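Local coordinates for protein putative PTS system, cellobiose-specific IIA component (Streptococcus mutans, PDB 3L8R) that probably carries phosphate as the trimeric, magnesium-binding IIA component of a sugar phosphotransferase system, passing it on during uptake of cellobiose-type sugars, at residues A[36-41]-A[101-106]. Residues are numbered along the deposited sequence; the frame is centred on the assembly and turned at random.
Sequences NARSIV and MTTMTL
In the three-helix bundle of this lactose/cellobiose-type IIA subunit, the first and last helices, 20-49 and 91-118, run in nearly the same direction, and Arg38 bridges them by reaching across to Thr102 and Thr103. The axes of segments 36-41 and 101-106 come within 9.6 Å of each other and are inclined by 22°. Arg38 has its CG anti to the backbone N (chi1 -153°) and an extended chain from there to NE, which carries the guanidinium past Thr103, whose OG1 lies at its edge, to Thr102. Its NH1 sits between two hydroxyls: the N-H bond to Thr102 OG1 is 2.9 Å long, fairly straight at 163° and close to the guanidinium plane. The one to Thr103 OG1, though only 2.7 Å from NH1, is bent and weak. Thr102 OG1 is also hydrogen-bonded to Asp98 O, one turn earlier. The side chain of Thr102 is about 5 Å from that of Asp98, which is predicted to bind a magnesium ion shared by the three subunits.

As parallel first and third helices of an up-down-up bundle, the pair has apolar contacts flanking this polar bridge. Leu106 lays CD2 over one face of the guanidinium, 3.9 Å from Arg38 NE, and the same methyl touches Arg38 CG at 3.8 Å, the two side chains crossing at about a right angle. It also packs against Val41 CG1 at 4.0 Å. Nearer the start of the segments, Thr103 CG2 meets Ala37 CB, 4.1 Å away, while Ala37 and Val41 also touch Leu67 and Ala63 of the middle helix, 53-82. On the trimer side, Arg38 NH2 forms a salt bridge with Glu108 OE2 of a neighbouring subunit, whose Thr105 packs on the same arginine.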
# COMPACT_ATOMS: atom_id res chain seq x y z
N ASN A 36 6.87 12.56 -5.95
CA ASN A 36 8.27 12.80 -6.18
C ASN A 36 9.13 11.74 -5.51
O ASN A 36 10.08 11.21 -6.12
CB ASN A 36 8.66 14.17 -5.66
CG ASN A 36 10.03 14.60 -6.13
OD1 ASN A 36 10.75 15.30 -5.43
ND2 ASN A 36 10.39 14.21 -7.33
N ALA A 37 8.80 11.41 -4.26
CA ALA A 37 9.61 10.43 -3.52
C ALA A 37 9.48 9.11 -4.23
O ALA A 37 10.45 8.37 -4.34
CB ALA A 37 9.19 10.32 -2.04
N ARG A 38 8.29 8.82 -4.77
CA ARG A 38 8.19 7.58 -5.51
C ARG A 38 9.06 7.55 -6.73
O ARG A 38 9.64 6.51 -7.05
CB ARG A 38 6.76 7.22 -5.90
CG ARG A 38 6.60 5.72 -6.06
CD ARG A 38 5.22 5.42 -6.71
NE ARG A 38 4.79 4.05 -6.51
CZ ARG A 38 4.03 3.62 -5.50
NH1 ARG A 38 3.54 4.44 -4.58
NH2 ARG A 38 3.72 2.35 -5.46
N SER A 39 9.16 8.65 -7.46
CA SER A 39 10.00 8.59 -8.65
C SER A 39 11.45 8.46 -8.23
O SER A 39 12.25 7.85 -8.94
CB SER A 39 9.81 9.80 -9.56
OG SER A 39 10.43 10.96 -9.00
N ILE A 40 11.80 8.98 -7.07
CA ILE A 40 13.18 8.89 -6.66
C ILE A 40 13.48 7.47 -6.26
O ILE A 40 14.59 6.94 -6.52
CB ILE A 40 13.59 9.88 -5.56
CG1 ILE A 40 13.46 11.32 -6.05
CG2 ILE A 40 15.04 9.68 -5.22
CD1 ILE A 40 13.15 12.28 -4.94
N VAL A 41 12.49 6.83 -5.63
CA VAL A 41 12.73 5.45 -5.25
C VAL A 41 12.99 4.62 -6.50
O VAL A 41 13.88 3.75 -6.49
CB VAL A 41 11.58 4.84 -4.45
CG1 VAL A 41 11.81 3.34 -4.30
CG2 VAL A 41 11.47 5.51 -3.10
N MET A 101 1.34 6.07 1.82
CA MET A 101 1.64 4.82 2.51
C MET A 101 2.15 3.75 1.54
O MET A 101 3.01 2.96 1.92
CB MET A 101 0.42 4.34 3.28
CG MET A 101 -0.11 5.35 4.37
SD MET A 101 0.94 5.46 5.90
CE MET A 101 0.75 3.76 6.53
N THR A 102 1.73 3.73 0.28
CA THR A 102 2.35 2.76 -0.61
C THR A 102 3.76 3.17 -0.97
O THR A 102 4.65 2.33 -1.18
CB THR A 102 1.52 2.37 -1.85
OG1 THR A 102 1.47 3.46 -2.81
CG2 THR A 102 0.10 1.92 -1.49
N THR A 103 3.99 4.47 -1.00
CA THR A 103 5.31 4.96 -1.37
C THR A 103 6.29 4.67 -0.25
O THR A 103 7.40 4.20 -0.50
CB THR A 103 5.26 6.44 -1.88
OG1 THR A 103 4.58 6.47 -3.14
CG2 THR A 103 6.69 7.02 -2.09
N MET A 104 5.86 4.85 1.00
CA MET A 104 6.67 4.35 2.14
C MET A 104 6.97 2.86 2.04
O MET A 104 8.12 2.45 2.10
CB MET A 104 5.92 4.60 3.44
CG MET A 104 6.55 3.94 4.70
SD MET A 104 5.54 4.44 6.13
CE MET A 104 4.34 3.08 6.18
N THR A 105 5.93 2.04 1.88
CA THR A 105 6.12 0.63 1.71
C THR A 105 7.10 0.36 0.57
O THR A 105 7.98 -0.49 0.70
CB THR A 105 4.79 -0.10 1.38
OG1 THR A 105 3.75 0.30 2.30
CG2 THR A 105 4.99 -1.59 1.45
N LEU A 106 6.98 1.10 -0.54
CA LEU A 106 7.87 0.84 -1.65
C LEU A 106 9.32 1.21 -1.30
O LEU A 106 10.21 0.48 -1.69
CB LEU A 106 7.42 1.57 -2.91
CG LEU A 106 8.23 1.25 -4.16
CD1 LEU A 106 7.91 -0.16 -4.70
CD2 LEU A 106 8.07 2.28 -5.25